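Penicillin-binding protein activator LpoB (Salmonella enterica subsp. enterica serovar Typhimurium, PDB 4Q6L) probably regulates peptidoglycan synthesis as an outer-membrane lipoprotein needed for the function of penicillin-binding protein 1B. Local coordinates at residues A[8-13]-A[125-130]; A[28-33]-A[43-48]; A[98-103]-A[113-118]. All blocks are in the same frame, centred on the assembly; numbering follows the deposited sequence.

Interaction 1: residues A[8-13]-A[125-130]; sequences QPLVSK and IIWSGK
Leu10 meets strand 124-132 in two ways, with its side chain and with its own carbonyl oxygen. Its CG stands anti to the carbonyl carbon (chi1 -77°), which sends the CD2 branch across to the strand, where it rests 3.6 Å from Gly129 C and equally close to Lys130 N. A leucine methyl can lie directly on the backbone there because Gly129 has no side chain; the CA atoms of Leu10 and Gly129 approach to 6.3 Å. Beside it stands the indole of Trp127. Leu10 O lies 3.5 Å from Trp127 CZ2, meeting the ring obliquely, while Leu10 CD2 sits 4.3 Å from Trp127 CH2, a looser apolar touch. With its CG anti to the backbone N (chi1 177°), the tryptophan reaches out from the strand to the helix, and on one face of the indole lies Gly129 N of its own strand.

The pair belongs to an alpha/beta fold formed by the C-terminal part of LpoB; the lipid-bearing N terminus of the full lipoprotein is not in this piece. Segment 8-13 runs nearly antiparallel, at 161°, to segment 125-130, which lies on strand 124-132 at one edge of the mixed sheet, and Leu10 also touches Met115 on the neighbouring strand 112-119. Val11, next along, is turned from the strand and packs instead on Ala51 and Leu52 of helix 41-54, as suits a valine between two helices.

Lys13, one turn after Leu10, sets its CB 4.2 Å from Trp127 CZ2, so that the aliphatic root of the side chain borders the indole while the rest leads away, a fitting role for lysine at an exposed margin. Its carbonyl oxygen comes within 3.9 Å of Trp127 NE1, an approach too long to count as a hydrogen bond.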
loop_
_atom_site.group_PDB
_atom_site.type_symbol
_atom_site.label_atom_id
_atom_site.label_comp_id
_atom_site.label_asym_id
_atom_site.label_seq_id
_atom_site.Cartn_x
_atom_site.Cartn_y
_atom_site.Cartn_z
ATOM N N GLN A 8 -3.345 -7.365 -9.502
ATOM C CA GLN A 8 -4.785 -7.626 -9.516
ATOM C C GLN A 8 -5.153 -8.889 -8.758
ATOM O O GLN A 8 -6.105 -8.863 -7.976
ATOM C CB GLN A 8 -5.322 -7.711 -10.943
ATOM C CG GLN A 8 -5.484 -6.374 -11.634
ATOM C CD GLN A 8 -6.426 -5.458 -10.891
ATOM O OE1 GLN A 8 -7.370 -5.880 -10.209
ATOM N NE2 GLN A 8 -6.163 -4.163 -11.008
ATOM N N PRO A 9 -4.437 -10.010 -8.974
ATOM C CA PRO A 9 -4.822 -11.159 -8.160
ATOM C C PRO A 9 -4.623 -10.913 -6.676
ATOM O O PRO A 9 -5.412 -11.432 -5.890
ATOM C CB PRO A 9 -3.902 -12.274 -8.652
ATOM C CG PRO A 9 -2.859 -11.619 -9.484
ATOM C CD PRO A 9 -3.494 -10.397 -10.036
ATOM N N LEU A 10 -3.615 -10.123 -6.298
ATOM C CA LEU A 10 -3.362 -9.872 -4.882
ATOM C C LEU A 10 -4.450 -8.986 -4.291
ATOM O O LEU A 10 -4.972 -9.268 -3.219
ATOM C CB LEU A 10 -1.991 -9.250 -4.678
ATOM C CG LEU A 10 -0.781 -10.194 -4.757
ATOM C CD1 LEU A 10 0.515 -9.384 -4.820
ATOM C CD2 LEU A 10 -0.774 -11.158 -3.597
ATOM N N VAL A 11 -4.802 -7.922 -4.995
ATOM C CA VAL A 11 -5.881 -7.049 -4.539
ATOM C C VAL A 11 -7.160 -7.865 -4.425
ATOM O O VAL A 11 -7.913 -7.731 -3.468
ATOM C CB VAL A 11 -6.079 -5.853 -5.481
ATOM C CG1 VAL A 11 -7.468 -5.281 -5.321
ATOM C CG2 VAL A 11 -5.000 -4.799 -5.219
ATOM N N SER A 12 -7.365 -8.740 -5.402
ATOM C CA SER A 12 -8.516 -9.641 -5.418
ATOM C C SER A 12 -8.511 -10.600 -4.229
ATOM O O SER A 12 -9.546 -10.787 -3.602
ATOM C CB SER A 12 -8.542 -10.423 -6.731
ATOM O OG SER A 12 -9.506 -11.432 -6.670
ATOM N N LYS A 13 -7.365 -11.196 -3.922
ATOM C CA LYS A 13 -7.247 -12.100 -2.779
ATOM C C LYS A 13 -7.526 -11.368 -1.461
ATOM O O LYS A 13 -8.176 -11.910 -0.548
ATOM C CB LYS A 13 -5.870 -12.747 -2.706
ATOM C CG LYS A 13 -5.629 -13.751 -3.808
ATOM C CD LYS A 13 -5.309 -15.147 -3.260
ATOM C CE LYS A 13 -3.972 -15.190 -2.549
ATOM N NZ LYS A 13 -3.225 -16.494 -2.814
ATOM N N ILE A 125 -1.832 -7.166 11.520
ATOM C CA ILE A 125 -1.812 -7.633 10.140
ATOM C C ILE A 125 -2.841 -8.716 9.955
ATOM O O ILE A 125 -2.688 -9.828 10.456
ATOM C CB ILE A 125 -0.414 -8.142 9.726
ATOM C CG1 ILE A 125 0.619 -7.021 9.885
ATOM C CG2 ILE A 125 -0.443 -8.760 8.313
ATOM C CD1 ILE A 125 0.289 -5.873 8.978
ATOM N N ILE A 126 -3.900 -8.391 9.232
ATOM C CA ILE A 126 -5.058 -9.263 9.064
ATOM C C ILE A 126 -4.996 -10.019 7.747
ATOM O O ILE A 126 -5.703 -11.018 7.563
ATOM C CB ILE A 126 -6.396 -8.444 9.139
ATOM C CG1 ILE A 126 -6.517 -7.441 7.983
ATOM C CG2 ILE A 126 -6.505 -7.762 10.490
ATOM C CD1 ILE A 126 -7.748 -6.521 8.013
ATOM N N TRP A 127 -4.175 -9.530 6.821
ATOM C CA TRP A 127 -3.989 -10.173 5.533
ATOM C C TRP A 127 -2.584 -9.954 5.019
ATOM O O TRP A 127 -2.008 -8.902 5.203
ATOM C CB TRP A 127 -4.985 -9.653 4.495
ATOM C CG TRP A 127 -4.757 -10.256 3.146
ATOM C CD1 TRP A 127 -5.202 -11.465 2.717
ATOM C CD2 TRP A 127 -4.008 -9.688 2.055
ATOM N NE1 TRP A 127 -4.779 -11.691 1.426
ATOM C CE2 TRP A 127 -4.045 -10.617 0.993
ATOM C CE3 TRP A 127 -3.316 -8.486 1.872
ATOM C CZ2 TRP A 127 -3.421 -10.385 -0.231
ATOM C CZ3 TRP A 127 -2.691 -8.254 0.651
ATOM C CH2 TRP A 127 -2.746 -9.199 -0.382
ATOM N N SER A 128 -2.056 -10.965 4.344
ATOM C CA SER A 128 -0.743 -10.847 3.702
ATOM C C SER A 128 -0.699 -11.637 2.414
ATOM O O SER A 128 -1.196 -12.751 2.361
ATOM C CB SER A 128 0.345 -11.298 4.661
ATOM O OG SER A 128 1.591 -11.215 4.023
ATOM N N GLY A 129 -0.110 -11.051 1.383
ATOM C CA GLY A 129 0.003 -11.688 0.072
ATOM C C GLY A 129 1.323 -11.407 -0.623
ATOM O O GLY A 129 1.913 -10.353 -0.444
ATOM N N LYS A 130 1.793 -12.358 -1.420
ATOM C CA LYS A 130 3.062 -12.269 -2.144
ATOM C C LYS A 130 2.908 -12.825 -3.539
ATOM O O LYS A 130 2.293 -13.865 -3.719
ATOM C CB LYS A 130 4.172 -12.994 -1.405
ATOM C CG LYS A 130 3.647 -14.163 -0.580
ATOM C CD LYS A 130 4.713 -14.790 0.311
ATOM C CE LYS A 130 4.078 -16.053 0.942
ATOM N NZ LYS A 130 3.243 -16.963 0.085
#

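Interaction 2: residues A[28-33]-A[43-48]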
loop_
_atom_site.group_PDB
_atom_site.type_symbol
_atom_site.label_atom_id
_atom_site.label_comp_id
_atom_site.label_asym_id
_atom_site.label_seq_id
_atom_site.Cartn_x
_atom_site.Cartn_y
_atom_site.Cartn_z
ATOM N N VAL A 28 -2.789 3.843 1.190
ATOM C CA VAL A 28 -1.930 3.071 0.300
ATOM C C VAL A 28 -0.478 3.537 0.451
ATOM O O VAL A 28 -0.070 4.545 -0.138
ATOM C CB VAL A 28 -2.320 3.209 -1.187
ATOM C CG1 VAL A 28 -1.359 2.381 -2.065
ATOM C CG2 VAL A 28 -3.749 2.761 -1.381
ATOM N N ASP A 29 0.288 2.803 1.255
ATOM C CA ASP A 29 1.676 3.155 1.390
ATOM C C ASP A 29 2.303 2.822 0.035
ATOM O O ASP A 29 1.871 1.864 -0.623
ATOM C CB ASP A 29 2.319 2.384 2.535
ATOM C CG ASP A 29 3.438 3.144 3.186
ATOM O OD1 ASP A 29 3.626 4.328 2.847
ATOM O OD2 ASP A 29 4.122 2.544 4.045
ATOM N N SER A 30 3.278 3.618 -0.403
ATOM C CA SER A 30 3.878 3.415 -1.716
ATOM C C SER A 30 4.861 2.233 -1.699
ATOM O O SER A 30 5.489 1.940 -0.673
ATOM C CB SER A 30 4.566 4.698 -2.232
ATOM O OG SER A 30 5.807 4.966 -1.600
ATOM N N VAL A 31 4.971 1.566 -2.845
ATOM C CA VAL A 31 5.797 0.372 -2.992
ATOM C C VAL A 31 7.259 0.625 -2.642
ATOM O O VAL A 31 7.929 1.473 -3.220
ATOM C CB VAL A 31 5.712 -0.172 -4.433
ATOM C CG1 VAL A 31 6.146 -1.620 -4.480
ATOM C CG2 VAL A 31 4.288 -0.059 -4.948
ATOM N N ASN A 32 7.745 -0.133 -1.674
ATOM C CA ASN A 32 9.112 -0.016 -1.192
ATOM C C ASN A 32 10.081 -0.922 -1.980
ATOM O O ASN A 32 9.940 -2.129 -2.018
ATOM C CB ASN A 32 9.142 -0.342 0.307
ATOM C CG ASN A 32 10.540 -0.519 0.853
ATOM O OD1 ASN A 32 10.811 -1.510 1.556
ATOM N ND2 ASN A 32 11.420 0.424 0.534
ATOM N N ASN A 33 11.070 -0.313 -2.614
ATOM C CA ASN A 33 12.032 -1.020 -3.447
ATOM C C ASN A 33 13.165 -1.629 -2.636
ATOM O O ASN A 33 14.013 -0.914 -2.115
ATOM C CB ASN A 33 12.641 -0.110 -4.526
ATOM C CG ASN A 33 13.621 -0.830 -5.439
ATOM O OD1 ASN A 33 13.604 -2.047 -5.521
ATOM N ND2 ASN A 33 14.453 -0.089 -6.136
ATOM N N GLU A 43 5.256 4.600 -10.361
ATOM C CA GLU A 43 4.632 3.884 -11.481
ATOM C C GLU A 43 3.884 2.681 -10.921
ATOM O O GLU A 43 2.782 2.354 -11.360
ATOM C CB GLU A 43 5.672 3.441 -12.535
ATOM C CG GLU A 43 5.107 2.841 -13.816
ATOM C CD GLU A 43 6.178 2.651 -14.897
ATOM O OE1 GLU A 43 7.327 3.103 -14.696
ATOM O OE2 GLU A 43 5.970 2.060 -15.985
ATOM N N ALA A 44 4.514 2.041 -9.939
ATOM C CA ALA A 44 3.944 0.879 -9.281
ATOM C C ALA A 44 2.791 1.320 -8.373
ATOM O O ALA A 44 1.698 0.776 -8.443
ATOM C CB ALA A 44 5.016 0.123 -8.473
ATOM N N THR A 45 3.079 2.317 -7.544
ATOM C CA THR A 45 2.141 2.851 -6.560
ATOM C C THR A 45 0.836 3.270 -7.225
ATOM O O THR A 45 -0.237 2.958 -6.720
ATOM C CB THR A 45 2.747 4.038 -5.775
ATOM O OG1 THR A 45 4.074 3.700 -5.317
ATOM C CG2 THR A 45 1.851 4.421 -4.586
ATOM N N GLU A 46 0.932 3.953 -8.355
ATOM C CA GLU A 46 -0.250 4.369 -9.113
ATOM C C GLU A 46 -1.013 3.181 -9.694
ATOM O O GLU A 46 -2.243 3.175 -9.678
ATOM C CB GLU A 46 0.114 5.340 -10.239
ATOM C CG GLU A 46 0.011 6.806 -9.837
ATOM C CD GLU A 46 -1.386 7.197 -9.358
ATOM O OE1 GLU A 46 -2.393 6.857 -10.013
ATOM O OE2 GLU A 46 -1.490 7.844 -8.305
ATOM N N THR A 47 -0.298 2.181 -10.207
ATOM C CA THR A 47 -0.956 0.984 -10.718
ATOM C C THR A 47 -1.698 0.337 -9.559
ATOM O O THR A 47 -2.804 -0.173 -9.715
ATOM C CB THR A 47 0.041 -0.016 -11.350
ATOM O OG1 THR A 47 0.722 0.603 -12.440
ATOM C CG2 THR A 47 -0.674 -1.247 -11.877
ATOM N N LEU A 48 -1.071 0.384 -8.389
ATOM C CA LEU A 48 -1.644 -0.160 -7.175
ATOM C C LEU A 48 -2.883 0.625 -6.792
ATOM O O LEU A 48 -3.937 0.047 -6.512
ATOM C CB LEU A 48 -0.625 -0.135 -6.026
ATOM C CG LEU A 48 -1.048 -0.815 -4.714
ATOM C CD1 LEU A 48 -1.822 -2.099 -4.953
ATOM C CD2 LEU A 48 0.178 -1.058 -3.856
#
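Thr45 turns both of its branches toward Ser30. CG2 stands anti to the backbone N and OG1 anti to the carbonyl carbon (chi1 -48°), so the methyl and the hydroxyl both face the serine CB from one side: Ser30 CB lies 3.3 Å from Thr45 OG1 and 3.6 Å from Thr45 CG2. The serine presents its carbon here, not its hydroxyl, and its small size allows the two CA atoms to approach to 5.2 Å. Thr45 OG1 also receives a weak hydrogen bond from Val31 N, 3.4 Å long and bent to 149° at the hydrogen. Its stronger partner is Ala41 O, one turn earlier in the same helix, to which the hydroxyl can donate. A threonine therefore suits this buried position: its methyl packs, while its hydroxyl serves the helix and the backbone of Val31 at once.

Val31 comes next, pointing at the helix. Its CG2, anti to the carbonyl carbon, settles on the methyl of Ala44, with Val31 CG2 and Ala44 CB 3.6 Å apart; the alanine is short enough to let the branched valine come close to the helix backbone. The same CG2 reaches Leu48 CD2 more loosely, at 4.4 Å.

Leu48, one turn on from Ala44, carries the apolar patch toward Val28. The two side chains approach at a slant, Val28 CG1 meeting Leu48 CG at 4.2 Å. Beyond the pair, Leu48 also touches Met7 of helix 3-15, while Val28 packs on Leu52 farther along its partner helix.

Ala44, Thr45 and Leu48 thus make one stripe of helix 41-54 facing the broken strand 25-33. This is the first strand packing against the connecting helix of a beta-alpha-beta unit, completed by the parallel strand 59-60.

Interaction 3: residues A[98-103]-A[113-118]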
loop_
_atom_site.group_PDB
_atom_site.type_symbol
_atom_site.label_atom_id
_atom_site.label_comp_id
_atom_site.label_asym_id
_atom_site.label_seq_id
_atom_site.Cartn_x
_atom_site.Cartn_y
_atom_site.Cartn_z
ATOM N N TYR A 98 -7.667 1.292 7.120
ATOM C CA TYR A 98 -6.652 0.325 6.750
ATOM C C TYR A 98 -5.431 1.006 6.172
ATOM O O TYR A 98 -5.536 1.908 5.362
ATOM C CB TYR A 98 -7.194 -0.675 5.729
ATOM C CG TYR A 98 -8.407 -1.482 6.126
ATOM C CD1 TYR A 98 -8.317 -2.568 7.000
ATOM C CD2 TYR A 98 -9.649 -1.179 5.584
ATOM C CE1 TYR A 98 -9.431 -3.299 7.338
ATOM C CE2 TYR A 98 -10.761 -1.927 5.912
ATOM C CZ TYR A 98 -10.651 -2.972 6.784
ATOM O OH TYR A 98 -11.774 -3.690 7.098
ATOM N N VAL A 99 -4.253 0.549 6.604
ATOM C CA VAL A 99 -2.999 0.894 5.944
ATOM C C VAL A 99 -2.554 -0.302 5.138
ATOM O O VAL A 99 -2.521 -1.434 5.658
ATOM C CB VAL A 99 -1.906 1.289 6.943
ATOM C CG1 VAL A 99 -0.655 1.631 6.189
ATOM C CG2 VAL A 99 -2.333 2.495 7.791
ATOM N N LEU A 100 -2.207 -0.074 3.872
ATOM C CA LEU A 100 -1.702 -1.161 3.035
ATOM C C LEU A 100 -0.212 -1.033 2.791
ATOM O O LEU A 100 0.224 -0.058 2.201
ATOM C CB LEU A 100 -2.397 -1.219 1.689
ATOM C CG LEU A 100 -1.818 -2.348 0.813
ATOM C CD1 LEU A 100 -2.263 -3.697 1.325
ATOM C CD2 LEU A 100 -2.201 -2.218 -0.632
ATOM N N TYR A 101 0.538 -2.030 3.239
ATOM C CA TYR A 101 1.973 -2.075 2.935
ATOM C C TYR A 101 2.240 -2.960 1.744
ATOM O O TYR A 101 1.522 -3.930 1.514
ATOM C CB TYR A 101 2.757 -2.577 4.132
ATOM C CG TYR A 101 2.535 -1.761 5.374
ATOM C CD1 TYR A 101 3.325 -0.647 5.647
ATOM C CD2 TYR A 101 1.544 -2.116 6.282
ATOM C CE1 TYR A 101 3.124 0.097 6.800
ATOM C CE2 TYR A 101 1.349 -1.357 7.431
ATOM C CZ TYR A 101 2.141 -0.265 7.673
ATOM O OH TYR A 101 1.933 0.454 8.809
ATOM N N SER A 102 3.270 -2.615 0.986
ATOM C CA SER A 102 3.684 -3.439 -0.157
ATOM C C SER A 102 5.161 -3.226 -0.495
ATOM O O SER A 102 5.648 -2.109 -0.485
ATOM C CB SER A 102 2.802 -3.167 -1.365
ATOM O OG SER A 102 3.009 -1.848 -1.765
ATOM N N SER A 103 5.862 -4.318 -0.787
ATOM C CA SER A 103 7.277 -4.215 -1.173
ATOM C C SER A 103 7.614 -5.121 -2.344
ATOM O O SER A 103 7.063 -6.205 -2.487
ATOM C CB SER A 103 8.182 -4.508 0.022
ATOM O OG SER A 103 7.923 -5.777 0.572
ATOM N N LEU A 113 6.711 -9.250 -5.289
ATOM C CA LEU A 113 5.804 -8.285 -4.674
ATOM C C LEU A 113 5.081 -8.866 -3.460
ATOM O O LEU A 113 4.245 -9.749 -3.601
ATOM C CB LEU A 113 4.788 -7.795 -5.705
ATOM C CG LEU A 113 3.742 -6.783 -5.196
ATOM C CD1 LEU A 113 4.375 -5.528 -4.620
ATOM C CD2 LEU A 113 2.779 -6.441 -6.307
ATOM N N GLN A 114 5.417 -8.370 -2.278
ATOM C CA GLN A 114 4.731 -8.745 -1.035
ATOM C C GLN A 114 3.777 -7.657 -0.557
ATOM O O GLN A 114 3.950 -6.489 -0.883
ATOM C CB GLN A 114 5.743 -9.068 0.065
ATOM C CG GLN A 114 6.285 -10.472 -0.030
ATOM C CD GLN A 114 7.711 -10.592 0.431
ATOM O OE1 GLN A 114 8.508 -9.665 0.231
ATOM N NE2 GLN A 114 8.001 -11.746 1.052
ATOM N N MET A 115 2.772 -8.045 0.211
ATOM C CA MET A 115 1.672 -7.124 0.566
ATOM C C MET A 115 1.041 -7.442 1.908
ATOM O O MET A 115 0.700 -8.579 2.170
ATOM C CB MET A 115 0.593 -7.121 -0.521
ATOM C CG MET A 115 0.961 -6.360 -1.791
ATOM S SD MET A 115 -0.289 -5.192 -2.317
ATOM C CE MET A 115 -1.509 -6.241 -3.034
ATOM N N GLN A 116 0.884 -6.431 2.755
ATOM C CA GLN A 116 0.208 -6.628 4.041
ATOM C C GLN A 116 -0.815 -5.551 4.327
ATOM O O GLN A 116 -0.550 -4.364 4.162
ATOM C CB GLN A 116 1.217 -6.651 5.183
ATOM C CG GLN A 116 2.369 -7.617 4.984
ATOM C CD GLN A 116 3.657 -6.996 5.464
ATOM O OE1 GLN A 116 3.895 -6.983 6.695
ATOM N NE2 GLN A 116 4.466 -6.495 4.489
ATOM N N LEU A 117 -1.982 -5.970 4.787
ATOM C CA LEU A 117 -3.032 -5.031 5.133
ATOM C C LEU A 117 -3.142 -4.888 6.634
ATOM O O LEU A 117 -3.503 -5.838 7.324
ATOM C CB LEU A 117 -4.372 -5.480 4.553
ATOM C CG LEU A 117 -5.520 -4.497 4.787
ATOM C CD1 LEU A 117 -5.497 -3.349 3.789
ATOM C CD2 LEU A 117 -6.826 -5.270 4.727
ATOM N N MET A 118 -2.831 -3.690 7.132
ATOM C CA MET A 118 -2.851 -3.426 8.572
ATOM C C MET A 118 -4.180 -2.759 9.000
ATOM O O MET A 118 -4.558 -1.731 8.458
ATOM C CB MET A 118 -1.645 -2.563 8.980
ATOM C CG MET A 118 -1.487 -2.378 10.492
ATOM S SD MET A 118 -0.139 -1.324 11.046
ATOM C CE MET A 118 -0.639 0.297 10.482
#
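Met118 N donates to Val99 O over 2.7 Å, and the bond is straight, 163° at the hydrogen, with the donor almost in line with the carbonyl. The return bond, from Val99 N to Met118 O, closes a hydrogen-bonded antiparallel pair. Two more such pairs follow, Tyr101 with Gln116 and Ser103 with Gln114, making six backbone bonds in all. Gln116 O takes Tyr101 N at 2.7 Å and also receives a CA-H contact from Leu100.

On the face of Val99 and Tyr101, Met118 is extended until its bend at the last torsion. Its CB lies in the plane of the tyrosine ring, 3.6 Å from Tyr101 CE2, and its SD stands at the ring edge, 5.2 Å from the centroid, a Met-aromatic contact. Val99 CG1 meets one face of that ring, while Val99 CG2 runs beside Met118 CE. The flexible thioether borders both the valine and the tyrosine rim, and Ile88 of helix 84-93 adds to the group.

On the opposite face, Leu100 CD2 meets Met115 SD at 3.9 Å; Leu117 CD1 also packs on Tyr98 CB at 3.7 Å. Tyr98 OH is hydrogen-bonded to Gly19 O and Thr21 N.

The six bonds satisfy the hairpin's inward-facing backbone groups, while others bond the flanking strands, so leucine, methionine and valine side chains can be buried against helices 3-15 and 84-93; Ser103, Gln114 and Gln116 remain partly exposed on the face of Tyr101.

All three contacts reach one mixed sheet. Interaction 3 pairs the middle strand, 98-105, with its hairpin partner, 112-119. Interaction 1 adds the next strand, with Gly129 N 2.7 Å from Met115 O and Trp127 O 3.0 Å from Leu117 N, both probable hydrogen bonds; the centres of interactions 1 and 3 are about 8 Å apart. Leu10 CB also meets Met115 CE at 3.5 Å. On the other flank of the hairpin, interaction 2 is joined by Asp29 N to Leu100 O, 3.0 Å, and Leu48 CD2 lies 3.6 Å from Ser102 OG. Interactions 1 and 2, with centres about 14 Å apart, meet where helices 3-15 and 41-54 touch, Val11 CG2 to Leu48 CD1 at 4.2 Å.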